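Local coordinates for DUF4973 domain-containing protein (Bacteroides thetaiotaomicron, PDB 4QNI), which is of unknown function but probably acts as an auxiliary nutrient-binding lipoprotein built from two beta-rich domains, at residues Y150-H153 with Y158-A161; F237-N240 with S246-I249. All blocks are in the same frame, centred on the assembly; numbering follows the deposited sequence.

The two contacts lie on opposite sides of the chain's centre, with about 29 Å between their nearest atoms, and share no strand. Contact 1 is partly buried at the interface with a second subunit, where the end of a short strand and the next residue meet those leading into strand 160-168 through an aromatic pair and two alanine methyls, with no hydrogen bond. Contact 2 belongs to the hairpin 234-240/244-250 in the large antiparallel sheet, and no other chain of the assembly touches it. Regular backbone bonding joins its strands; one face carries buried aromatic and aliphatic side chains, whereas the more exposed face has an amide held by two hydroxyls. Loop packing thus contrasts with sheet pairing.

Contact 1. Residues Y150-H153 with Y158-A161; sequences YVAH and YAKA
The first torsion of His153 sets CG opposite the backbone N (chi1 -156°), bringing the imidazole alongside Tyr158, whose side chain points the same way. Tyr158 contributes through an unusual second torsion: at a chi2 of 1° the plane of the phenol ring contains the CA-CB bond, with CD1 on the side of its own CA and CD2 turned outward to the histidine. Tyr158 CD2 therefore sits 3.4 Å above the His153 ring plane, over its centre. Tyr158 CD2 is 3.5 Å from His153 CE1 and about as close to both ring nitrogens. The result is an edge-to-face pair, tyrosine edge on histidine face, with centroids 4.8 Å apart and planes at 66°. Tyr158 CB adds an off-centre CH-pi contact, 4.3 Å from the centroid of the same His153 ring.

Next to the rings, Ala152 CB meets Ala159 CB at 3.8 Å, and the same Ala159 methyl comes within 3.9 Å of His153 O. These contacts bring the chain leaving strand 151-152 close to the residues that lead into strand 160-168 without pairing the two backbones. Ala159 instead bonds through its backbone to Ile142 of strand 135-142, while Val151 and Ala152 pair in parallel with a strand of the second subunit, whose Tyr12 also meets the His153 ring. The contact thus sits where beta pairing continues from one chain into the next.

The backbone N of Arg155 donates to His153 ND1, which fixes the rotation of the imidazole and suggests a neutral ring with its proton on NE2. Since no hydrogen bond spans the two segments, their direct attraction probably rests on dispersion, with a contribution from the weakly positive tyrosine C-H edge facing the histidine pi cloud.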
ATOM      1  N   TYR A 150      20.066   0.378  28.463  1.00 75.62           N
ATOM      2  CA  TYR A 150      19.063   0.348  27.396  1.00 72.82           C
ATOM      3  C   TYR A 150      19.640   0.807  26.048  1.00 77.95           C
ATOM      4  O   TYR A 150      20.755   1.346  25.983  1.00 78.25           O
ATOM      5  CB  TYR A 150      17.855   1.227  27.772  1.00 70.54           C
ATOM      6  CG  TYR A 150      18.074   2.725  27.655  1.00 68.07           C
ATOM      7  CD1 TYR A 150      17.891   3.385  26.440  1.00 68.53           C
ATOM      8  CD2 TYR A 150      18.383   3.494  28.772  1.00 67.10           C
ATOM      9  CE1 TYR A 150      18.014   4.767  26.340  1.00 66.54           C
ATOM     10  CE2 TYR A 150      18.510   4.878  28.684  1.00 66.05           C
ATOM     11  CZ  TYR A 150      18.315   5.511  27.465  1.00 69.53           C
ATOM     12  OH  TYR A 150      18.439   6.874  27.354  1.00 65.79           O
ATOM     13  N   VAL A 151      18.840   0.633  24.976  1.00 74.53           N
ATOM     14  CA  VAL A 151      19.138   1.070  23.609  1.00 73.42           C
ATOM     15  C   VAL A 151      17.869   1.694  23.005  1.00 76.23           C
ATOM     16  O   VAL A 151      16.785   1.116  23.119  1.00 75.16           O
ATOM     17  CB  VAL A 151      19.707  -0.073  22.722  1.00 78.36           C
ATOM     18  CG1 VAL A 151      19.684   0.288  21.240  1.00 77.65           C
ATOM     19  CG2 VAL A 151      21.124  -0.447  23.146  1.00 79.08           C
ATOM     20  N   ALA A 152      18.008   2.885  22.383  1.00 72.39           N
ATOM     21  CA  ALA A 152      16.926   3.539  21.652  1.00 71.22           C
ATOM     22  C   ALA A 152      16.581   2.648  20.469  1.00 78.92           C
ATOM     23  O   ALA A 152      17.491   2.122  19.827  1.00 79.26           O
ATOM     24  CB  ALA A 152      17.358   4.921  21.187  1.00 70.41           C
ATOM     25  N   HIS A 153      15.283   2.412  20.230  1.00 78.39           N
ATOM     26  CA  HIS A 153      14.785   1.536  19.167  1.00 79.88           C
ATOM     27  C   HIS A 153      15.563   1.693  17.860  1.00 87.75           C
ATOM     28  O   HIS A 153      15.736   2.834  17.409  1.00 86.23           O
ATOM     29  CB  HIS A 153      13.300   1.779  18.896  1.00 79.91           C
ATOM     30  CG  HIS A 153      12.624   0.594  18.285  1.00 84.79           C
ATOM     31  ND1 HIS A 153      12.798   0.270  16.951  1.00 87.35           N
ATOM     32  CD2 HIS A 153      11.810  -0.322  18.857  1.00 87.65           C
ATOM     33  CE1 HIS A 153      12.086  -0.823  16.755  1.00 88.26           C
ATOM     34  NE2 HIS A 153      11.467  -1.213  17.872  1.00 88.85           N
ATOM     35  N   TYR A 158      10.920   5.473  15.708  1.00 71.65           N
ATOM     36  CA  TYR A 158      10.301   5.083  16.988  1.00 68.47           C
ATOM     37  C   TYR A 158      10.971   5.741  18.185  1.00 62.94           C
ATOM     38  O   TYR A 158      10.318   5.972  19.188  1.00 59.92           O
ATOM     39  CB  TYR A 158      10.352   3.552  17.184  1.00 71.89           C
ATOM     40  CG  TYR A 158       9.374   2.718  16.378  1.00 75.99           C
ATOM     41  CD1 TYR A 158       8.489   3.310  15.483  1.00 77.97           C
ATOM     42  CD2 TYR A 158       9.346   1.332  16.502  1.00 79.60           C
ATOM     43  CE1 TYR A 158       7.589   2.546  14.739  1.00 81.98           C
ATOM     44  CE2 TYR A 158       8.461   0.555  15.756  1.00 82.51           C
ATOM     45  CZ  TYR A 158       7.586   1.165  14.871  1.00 93.54           C
ATOM     46  OH  TYR A 158       6.713   0.400  14.132  1.00101.58           O
ATOM     47  N   ALA A 159      12.283   6.010  18.092  1.00 56.95           N
ATOM     48  CA  ALA A 159      13.075   6.639  19.150  1.00 53.71           C
ATOM     49  C   ALA A 159      13.031   8.178  19.062  1.00 50.35           C
ATOM     50  O   ALA A 159      13.682   8.858  19.852  1.00 49.24           O
ATOM     51  CB  ALA A 159      14.504   6.140  19.076  1.00 54.65           C
ATOM     52  N   LYS A 160      12.222   8.719  18.140  1.00 43.39           N
ATOM     53  CA  LYS A 160      12.088  10.154  17.920  1.00 42.31           C
ATOM     54  C   LYS A 160      10.635  10.572  17.868  1.00 47.98           C
ATOM     55  O   LYS A 160       9.808   9.859  17.317  1.00 49.61           O
ATOM     56  CB  LYS A 160      12.826  10.567  16.631  1.00 43.93           C
ATOM     57  CG  LYS A 160      14.305  10.828  16.908  1.00 49.31           C
ATOM     58  CD  LYS A 160      15.186  10.472  15.755  1.00 58.32           C
ATOM     59  CE  LYS A 160      16.602  10.953  15.935  1.00 68.51           C
ATOM     60  NZ  LYS A 160      17.195  10.547  17.242  1.00 81.71           N
ATOM     61  N   ALA A 161      10.329  11.724  18.466  1.00 44.20           N
ATOM     62  CA  ALA A 161       8.983  12.268  18.523  1.00 43.75           C
ATOM     63  C   ALA A 161       8.993  13.768  18.127  1.00 48.82           C
ATOM     64  O   ALA A 161       9.539  14.599  18.861  1.00 50.70           O
ATOM     65  CB  ALA A 161       8.401  12.083  19.933  1.00 43.72           C
TER

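Contact 2. Residues F237-N240 with S246-I249; sequences FAFN and SVTI
Asn240 reaches across to Ser246 and Thr248, its CG anti to the carbonyl carbon (chi1 -57°), which carries the amide toward the neighbouring strand. Its CB lies 3.5 Å from Ser246 O, and CG is 3.7 Å from Ser246 OG and slightly farther from Thr248 OG1. At the tip OD1 stays 3.9 Å from Thr248 OG1, while ND2 spends both hydrogens, donating to Ser246 OG at 3.0 Å and to Thr248 OG1 at 2.9 Å. Both oxygens lie close to the amide plane, and the bonds are nearly straight (165° and 163°), fixing the amide's rotation.

The segments belong to an antiparallel beta hairpin, strands 234-240 and 244-250, in the large C-terminal sheet. Ala238 and Thr248 form a hydrogen-bonded pair, N to O in each direction, and Ala238 O also receives a CA-H contact from Val247. Near the turn, a water accepts from Ser246 N and donates to Asn240 O.

The face carrying Phe237, Phe239, Val247 and Ile249 is apolar. Phe237 CE2 touches Ile249 CD1 at 3.6 Å, its CD2 meets Val247 CG1 at 3.9 Å, and Val247 CG2 reaches Phe239 CD2 at 4.1 Å. Phe239 also stacks on Tyr171 and meets Phe269 edge-to-face.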
ATOM      1  N   PHE A 237     -11.556  35.462  16.812  1.00 39.27           N
ATOM      2  CA  PHE A 237     -12.927  35.117  17.237  1.00 37.75           C
ATOM      3  C   PHE A 237     -12.970  35.005  18.757  1.00 41.72           C
ATOM      4  O   PHE A 237     -12.338  34.114  19.338  1.00 40.95           O
ATOM      5  CB  PHE A 237     -13.419  33.815  16.586  1.00 37.73           C
ATOM      6  CG  PHE A 237     -13.668  33.892  15.096  1.00 38.13           C
ATOM      7  CD1 PHE A 237     -12.608  33.849  14.190  1.00 37.89           C
ATOM      8  CD2 PHE A 237     -14.970  33.891  14.590  1.00 39.43           C
ATOM      9  CE1 PHE A 237     -12.844  33.893  12.808  1.00 39.19           C
ATOM     10  CE2 PHE A 237     -15.205  33.910  13.203  1.00 40.86           C
ATOM     11  CZ  PHE A 237     -14.142  33.956  12.326  1.00 38.33           C
ATOM     12  N   ALA A 238     -13.668  35.944  19.397  1.00 38.45           N
ATOM     13  CA  ALA A 238     -13.804  36.008  20.858  1.00 37.69           C
ATOM     14  C   ALA A 238     -15.216  35.588  21.211  1.00 41.24           C
ATOM     15  O   ALA A 238     -16.145  36.174  20.695  1.00 42.56           O
ATOM     16  CB  ALA A 238     -13.501  37.421  21.360  1.00 38.17           C
ATOM     17  N   PHE A 239     -15.375  34.557  22.056  1.00 37.22           N
ATOM     18  CA  PHE A 239     -16.668  33.976  22.457  1.00 35.94           C
ATOM     19  C   PHE A 239     -17.128  34.656  23.705  1.00 43.09           C
ATOM     20  O   PHE A 239     -16.501  34.494  24.736  1.00 46.12           O
ATOM     21  CB  PHE A 239     -16.521  32.441  22.649  1.00 35.70           C
ATOM     22  CG  PHE A 239     -16.119  31.782  21.346  1.00 35.76           C
ATOM     23  CD1 PHE A 239     -14.786  31.755  20.941  1.00 36.03           C
ATOM     24  CD2 PHE A 239     -17.079  31.218  20.507  1.00 37.06           C
ATOM     25  CE1 PHE A 239     -14.430  31.215  19.703  1.00 37.44           C
ATOM     26  CE2 PHE A 239     -16.724  30.675  19.272  1.00 38.89           C
ATOM     27  CZ  PHE A 239     -15.397  30.668  18.877  1.00 36.86           C
ATOM     28  N   ASN A 240     -18.178  35.467  23.612  1.00 40.24           N
ATOM     29  CA  ASN A 240     -18.680  36.274  24.734  1.00 40.02           C
ATOM     30  C   ASN A 240     -19.785  35.546  25.494  1.00 45.28           C
ATOM     31  O   ASN A 240     -20.903  36.054  25.644  1.00 46.39           O
ATOM     32  CB  ASN A 240     -19.152  37.628  24.214  1.00 36.16           C
ATOM     33  CG  ASN A 240     -18.077  38.372  23.469  1.00 51.61           C
ATOM     34  OD1 ASN A 240     -16.936  38.485  23.924  1.00 50.55           O
ATOM     35  ND2 ASN A 240     -18.414  38.882  22.304  1.00 39.89           N
ATOM     36  N   SER A 246     -22.711  36.106  21.913  1.00 40.02           N
ATOM     37  CA  SER A 246     -22.216  36.755  20.705  1.00 38.43           C
ATOM     38  C   SER A 246     -20.772  36.373  20.503  1.00 39.46           C
ATOM     39  O   SER A 246     -20.136  35.838  21.419  1.00 36.54           O
ATOM     40  CB  SER A 246     -22.341  38.275  20.836  1.00 40.93           C
ATOM     41  OG  SER A 246     -21.366  38.738  21.761  1.00 47.53           O
ATOM     42  N   VAL A 247     -20.240  36.687  19.311  1.00 38.57           N
ATOM     43  CA  VAL A 247     -18.837  36.516  18.946  1.00 37.77           C
ATOM     44  C   VAL A 247     -18.311  37.904  18.500  1.00 42.91           C
ATOM     45  O   VAL A 247     -19.005  38.633  17.779  1.00 43.93           O
ATOM     46  CB  VAL A 247     -18.627  35.405  17.872  1.00 41.76           C
ATOM     47  CG1 VAL A 247     -17.163  35.311  17.421  1.00 39.48           C
ATOM     48  CG2 VAL A 247     -19.110  34.040  18.384  1.00 42.44           C
ATOM     49  N   THR A 248     -17.120  38.290  18.971  1.00 39.69           N
ATOM     50  CA  THR A 248     -16.458  39.509  18.520  1.00 39.02           C
ATOM     51  C   THR A 248     -15.424  39.084  17.485  1.00 43.75           C
ATOM     52  O   THR A 248     -14.488  38.346  17.807  1.00 43.29           O
ATOM     53  CB  THR A 248     -15.848  40.296  19.679  1.00 43.07           C
ATOM     54  OG1 THR A 248     -16.893  40.612  20.606  1.00 43.76           O
ATOM     55  CG2 THR A 248     -15.113  41.593  19.202  1.00 32.96           C
ATOM     56  N   ILE A 249     -15.624  39.504  16.236  1.00 40.40           N
ATOM     57  CA  ILE A 249     -14.705  39.208  15.147  1.00 39.05           C
ATOM     58  C   ILE A 249     -13.836  40.433  14.929  1.00 46.12           C
ATOM     59  O   ILE A 249     -14.356  41.520  14.705  1.00 49.02           O
ATOM     60  CB  ILE A 249     -15.425  38.759  13.847  1.00 40.49           C
ATOM     61  CG1 ILE A 249     -16.265  37.478  14.065  1.00 38.97           C
ATOM     62  CG2 ILE A 249     -14.402  38.555  12.735  1.00 40.10           C
ATOM     63  CD1 ILE A 249     -17.082  36.979  12.777  1.00 37.81           C
TER
HETATM   64  O   HOH W   1     -22.896  37.450  24.451  1.00 42.99           O